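Local coordinates for protein transcription regulator AmtR (Mycobacterium smegmatis, PDB 5E57) that probably binds DNA as a TetR-family transcription factor, pairing a helix-turn-helix motif with a ligand-binding domain in the control of nitrogen metabolism, at residues Thr63-Leu75 and Arg123-Ala135. Residues are numbered along the deposited sequence; the frame is centred on the assembly and turned at random.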
loop_
_atom_site.group_PDB
_atom_site.type_symbol
_atom_site.label_atom_id
_atom_site.label_comp_id
_atom_site.label_asym_id
_atom_site.label_seq_id
_atom_site.Cartn_x
_atom_site.Cartn_y
_atom_site.Cartn_z
ATOM N N THR A 63 -10.347 -3.468 11.909
ATOM C CA THR A 63 -9.641 -3.923 10.711
ATOM C C THR A 63 -8.508 -4.897 11.046
ATOM O O THR A 63 -7.942 -5.503 10.149
ATOM C CB THR A 63 -9.024 -2.763 9.897
ATOM O OG1 THR A 63 -7.927 -2.123 10.601
ATOM C CG2 THR A 63 -10.124 -1.741 9.551
ATOM N N VAL A 64 -8.152 -5.057 12.322
ATOM C CA VAL A 64 -7.057 -5.961 12.632
ATOM C C VAL A 64 -7.352 -7.028 13.660
ATOM O O VAL A 64 -6.602 -7.989 13.717
ATOM C CB VAL A 64 -5.739 -5.237 13.104
ATOM C CG1 VAL A 64 -5.305 -4.206 12.109
ATOM C CG2 VAL A 64 -5.925 -4.602 14.456
ATOM N N ASP A 65 -8.354 -6.862 14.490
ATOM C CA ASP A 65 -8.601 -7.792 15.621
ATOM C C ASP A 65 -8.867 -9.204 15.157
ATOM O O ASP A 65 -8.329 -10.094 15.676
ATOM C CB ASP A 65 -9.815 -7.358 16.488
ATOM C CG ASP A 65 -9.516 -6.155 17.357
ATOM O OD1 ASP A 65 -8.344 -5.820 17.569
ATOM O OD2 ASP A 65 -10.460 -5.533 17.812
ATOM N N GLU A 66 -9.754 -9.408 14.215
ATOM C CA GLU A 66 -10.030 -10.759 13.774
ATOM C C GLU A 66 -8.915 -11.388 12.968
ATOM O O GLU A 66 -8.628 -12.528 13.166
ATOM C CB GLU A 66 -11.362 -10.795 13.029
ATOM C CG GLU A 66 -12.515 -10.523 13.974
ATOM C CD GLU A 66 -13.862 -10.506 13.263
ATOM O OE1 GLU A 66 -13.945 -10.331 12.025
ATOM O OE2 GLU A 66 -14.839 -10.645 13.953
ATOM N N PRO A 67 -8.260 -10.646 12.069
ATOM C CA PRO A 67 -7.089 -11.257 11.439
ATOM C C PRO A 67 -6.002 -11.641 12.458
ATOM O O PRO A 67 -5.306 -12.648 12.293
ATOM C CB PRO A 67 -6.581 -10.159 10.499
ATOM C CG PRO A 67 -7.788 -9.393 10.137
ATOM C CD PRO A 67 -8.684 -9.436 11.344
ATOM N N LEU A 68 -5.886 -10.867 13.518
ATOM C CA LEU A 68 -4.893 -11.157 14.517
ATOM C C LEU A 68 -5.283 -12.369 15.361
ATOM O O LEU A 68 -4.405 -13.132 15.747
ATOM C CB LEU A 68 -4.603 -9.929 15.349
ATOM C CG LEU A 68 -3.383 -9.896 16.232
ATOM C CD1 LEU A 68 -2.110 -10.346 15.526
ATOM C CD2 LEU A 68 -3.224 -8.461 16.734
ATOM N N GLU A 69 -6.571 -12.568 15.626
ATOM C CA GLU A 69 -7.011 -13.779 16.296
ATOM C C GLU A 69 -6.616 -14.980 15.481
ATOM O O GLU A 69 -5.996 -15.921 16.017
ATOM C CB GLU A 69 -8.516 -13.767 16.513
ATOM C CG GLU A 69 -8.929 -12.669 17.490
ATOM C CD GLU A 69 -10.441 -12.401 17.395
ATOM O OE1 GLU A 69 -11.108 -12.891 16.451
ATOM O OE2 GLU A 69 -10.988 -11.688 18.222
ATOM N N LEU A 70 -6.896 -14.921 14.171
ATOM C CA LEU A 70 -6.510 -15.987 13.233
ATOM C C LEU A 70 -4.994 -16.255 13.174
ATOM O O LEU A 70 -4.526 -17.401 13.314
ATOM C CB LEU A 70 -7.038 -15.704 11.830
ATOM C CG LEU A 70 -6.675 -16.751 10.799
ATOM C CD1 LEU A 70 -7.140 -18.160 11.230
ATOM C CD2 LEU A 70 -7.268 -16.439 9.423
ATOM N N ALA A 71 -4.240 -15.195 13.028
ATOM C CA ALA A 71 -2.803 -15.303 12.926
ATOM C C ALA A 71 -2.241 -15.921 14.174
ATOM O O ALA A 71 -1.317 -16.736 14.081
ATOM C CB ALA A 71 -2.179 -13.947 12.774
ATOM N N HIS A 72 -2.738 -15.484 15.327
ATOM C CA HIS A 72 -2.229 -16.048 16.594
ATOM C C HIS A 72 -2.471 -17.514 16.710
ATOM O O HIS A 72 -1.586 -18.236 17.085
ATOM C CB HIS A 72 -2.794 -15.275 17.803
ATOM C CG HIS A 72 -2.014 -14.032 18.137
ATOM N ND1 HIS A 72 -2.596 -12.909 18.685
ATOM C CD2 HIS A 72 -0.703 -13.722 17.968
ATOM C CE1 HIS A 72 -1.664 -11.986 18.899
ATOM N NE2 HIS A 72 -0.521 -12.440 18.430
ATOM N N GLY A 73 -3.674 -17.980 16.374
ATOM C CA GLY A 73 -3.977 -19.406 16.347
ATOM C C GLY A 73 -3.127 -20.229 15.394
ATOM O O GLY A 73 -2.731 -21.342 15.704
ATOM N N LEU A 74 -2.846 -19.680 14.217
ATOM C CA LEU A 74 -2.071 -20.351 13.194
ATOM C C LEU A 74 -0.636 -20.524 13.658
ATOM O O LEU A 74 0.005 -21.537 13.384
ATOM C CB LEU A 74 -2.123 -19.545 11.841
ATOM C CG LEU A 74 -3.476 -19.479 11.112
ATOM C CD1 LEU A 74 -3.537 -18.534 9.936
ATOM C CD2 LEU A 74 -3.863 -20.793 10.558
ATOM N N LEU A 75 -0.104 -19.539 14.372
ATOM C CA LEU A 75 1.280 -19.649 14.895
ATOM C C LEU A 75 1.413 -20.819 15.884
ATOM O O LEU A 75 2.501 -21.377 16.026
ATOM C CB LEU A 75 1.739 -18.358 15.555
ATOM C CG LEU A 75 2.044 -17.228 14.557
ATOM C CD1 LEU A 75 2.289 -15.940 15.336
ATOM C CD2 LEU A 75 3.215 -17.584 13.662
ATOM N N ARG A 123 -0.673 -3.360 17.938
ATOM C CA ARG A 123 -1.445 -4.457 17.465
ATOM C C ARG A 123 -1.180 -4.794 15.996
ATOM O O ARG A 123 -1.091 -5.951 15.628
ATOM C CB ARG A 123 -2.915 -4.151 17.554
ATOM C CG ARG A 123 -3.397 -3.684 18.892
ATOM C CD ARG A 123 -3.432 -4.787 19.905
ATOM N NE ARG A 123 -4.273 -5.916 19.546
ATOM C CZ ARG A 123 -5.556 -5.844 19.210
ATOM N NH1 ARG A 123 -6.199 -4.665 19.087
ATOM N NH2 ARG A 123 -6.199 -6.986 18.944
ATOM N N ARG A 124 -1.197 -3.785 15.145
ATOM C CA ARG A 124 -0.962 -3.993 13.762
ATOM C C ARG A 124 0.456 -4.495 13.593
ATOM O O ARG A 124 0.694 -5.378 12.766
ATOM C CB ARG A 124 -1.196 -2.673 13.000
ATOM C CG ARG A 124 -0.843 -2.774 11.560
ATOM C CD ARG A 124 -1.458 -1.659 10.648
ATOM N NE ARG A 124 -0.756 -1.742 9.355
ATOM C CZ ARG A 124 0.459 -1.226 9.173
ATOM N NH1 ARG A 124 1.017 -0.532 10.153
ATOM N NH2 ARG A 124 1.109 -1.351 8.033
ATOM N N ALA A 125 1.422 -3.937 14.348
ATOM C CA ALA A 125 2.784 -4.477 14.282
ATOM C C ALA A 125 2.889 -5.988 14.677
ATOM O O ALA A 125 3.657 -6.717 14.105
ATOM C CB ALA A 125 3.782 -3.590 15.066
ATOM N N GLU A 126 2.080 -6.447 15.616
ATOM C CA GLU A 126 1.963 -7.895 15.956
ATOM C C GLU A 126 1.379 -8.721 14.808
ATOM O O GLU A 126 1.753 -9.893 14.567
ATOM C CB GLU A 126 0.991 -8.096 17.134
ATOM C CG GLU A 126 1.610 -8.202 18.495
ATOM C CD GLU A 126 0.551 -8.203 19.619
ATOM O OE1 GLU A 126 -0.468 -8.938 19.545
ATOM O OE2 GLU A 126 0.739 -7.447 20.585
ATOM N N LEU A 127 0.449 -8.125 14.076
ATOM C CA LEU A 127 -0.068 -8.824 12.898
ATOM C C LEU A 127 1.037 -8.994 11.897
ATOM O O LEU A 127 1.272 -10.124 11.317
ATOM C CB LEU A 127 -1.215 -8.057 12.275
ATOM C CG LEU A 127 -1.890 -8.756 11.114
ATOM C CD1 LEU A 127 -2.358 -10.160 11.448
ATOM C CD2 LEU A 127 -3.035 -7.905 10.597
ATOM N N ARG A 128 1.742 -7.873 11.702
ATOM C CA ARG A 128 2.881 -7.861 10.794
ATOM C C ARG A 128 3.933 -8.878 11.191
ATOM O O ARG A 128 4.505 -9.589 10.334
ATOM C CB ARG A 128 3.469 -6.458 10.681
ATOM C CG ARG A 128 4.692 -6.332 9.806
ATOM C CD ARG A 128 5.313 -4.961 9.851
ATOM N NE ARG A 128 6.469 -4.833 8.968
ATOM C CZ ARG A 128 7.409 -3.872 9.085
ATOM N NH1 ARG A 128 7.300 -2.918 9.966
ATOM N NH2 ARG A 128 8.383 -3.782 8.225
ATOM N N SER A 129 4.168 -8.971 12.491
ATOM C CA SER A 129 5.183 -9.872 13.000
ATOM C C SER A 129 4.707 -11.316 12.829
ATOM O O SER A 129 5.531 -12.228 12.542
ATOM C CB SER A 129 5.488 -9.520 14.474
ATOM O OG SER A 129 6.274 -10.535 15.063
ATOM N N ALA A 130 3.387 -11.559 12.958
ATOM C CA ALA A 130 2.910 -12.879 12.756
ATOM C C ALA A 130 3.107 -13.301 11.324
ATOM O O ALA A 130 3.479 -14.423 11.043
ATOM C CB ALA A 130 1.461 -12.997 13.146
ATOM N N TYR A 131 2.792 -12.424 10.388
ATOM C CA TYR A 131 3.005 -12.726 8.991
ATOM C C TYR A 131 4.433 -13.049 8.715
ATOM O O TYR A 131 4.736 -13.987 7.984
ATOM C CB TYR A 131 2.597 -11.524 8.097
ATOM C CG TYR A 131 1.142 -11.485 7.642
ATOM C CD1 TYR A 131 0.744 -12.132 6.498
ATOM C CD2 TYR A 131 0.191 -10.694 8.297
ATOM C CE1 TYR A 131 -0.560 -12.055 6.032
ATOM C CE2 TYR A 131 -1.104 -10.618 7.836
ATOM C CZ TYR A 131 -1.480 -11.308 6.702
ATOM O OH TYR A 131 -2.815 -11.221 6.254
ATOM N N ARG A 132 5.345 -12.232 9.258
ATOM C CA ARG A 132 6.740 -12.418 8.929
ATOM C C ARG A 132 7.268 -13.792 9.445
ATOM O O ARG A 132 8.103 -14.441 8.758
ATOM C CB ARG A 132 7.560 -11.246 9.525
ATOM C CG ARG A 132 9.019 -11.312 9.188
ATOM C CD ARG A 132 9.890 -10.423 10.040
ATOM N NE ARG A 132 9.431 -9.034 9.896
ATOM C CZ ARG A 132 9.740 -8.202 8.891
ATOM N NH1 ARG A 132 10.540 -8.570 7.887
ATOM N NH2 ARG A 132 9.244 -6.963 8.908
ATOM N N SER A 133 6.810 -14.198 10.642
ATOM C CA SER A 133 7.132 -15.516 11.169
ATOM C C SER A 133 6.634 -16.599 10.278
ATOM O O SER A 133 7.400 -17.463 9.961
ATOM C CB SER A 133 6.538 -15.779 12.566
ATOM O OG SER A 133 7.014 -14.804 13.471
ATOM N N LEU A 134 5.341 -16.592 9.906
ATOM C CA LEU A 134 4.843 -17.615 8.986
ATOM C C LEU A 134 5.601 -17.580 7.691
ATOM O O LEU A 134 6.049 -18.627 7.198
ATOM C CB LEU A 134 3.361 -17.451 8.674
ATOM C CG LEU A 134 2.481 -17.675 9.862
ATOM C CD1 LEU A 134 1.102 -17.143 9.560
ATOM C CD2 LEU A 134 2.456 -19.168 10.209
ATOM N N ALA A 135 5.789 -16.388 7.131
ATOM C CA ALA A 135 6.506 -16.284 5.862
ATOM C C ALA A 135 7.996 -16.715 5.920
ATOM O O ALA A 135 8.543 -17.279 4.959
ATOM C CB ALA A 135 6.417 -14.870 5.300
#
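L68 and L127 meet at the centre of this helix pair, where their CA atoms are 5.6 Å apart. L68 reaches over the backbone of the other helix: CD1 lies 3.7 Å from L127 CA, while the second branch, CD2, rests against the carbonyl of R123. L127 answers with CG anti to its own nitrogen (chi1 -175°), which lays CD1 and CD2 across A71 and P67. One turn on, two methyls touch directly, A71 CB to A130 CB being 3.8 Å. L75 then forks, CD1 sitting on A130 CB and CD2 touching S133 CB and, at 3.9 Å, L134 CG. Beside the leucines, the H72 ring carries L68 CD1 over one face, offset toward the ring's margin, and E126 OE1 lies at its edge, 3.3 Å from H72 CE1. At the polar edge, near the start of helix 65-75, R123, bent at chi2 and chi3, turns its guanidinium back to D65. R123 NH1 and NH2 both donate to D65 OD1, NH2 at 2.8 Å, a salt bridge in which sharing one acceptor oxygen leaves neither bond straight (133° at the NH1 hydrogen). Behind the 123-135 helix, R124 pairs with E157 and with D165 of the second subunit. The axes of segments 65-75 and 123-135 approach to 9.7 Å and cross at 36°, describing roughly parallel helix packing within the all-helical ligand-binding domain characteristic of TetR-family regulators.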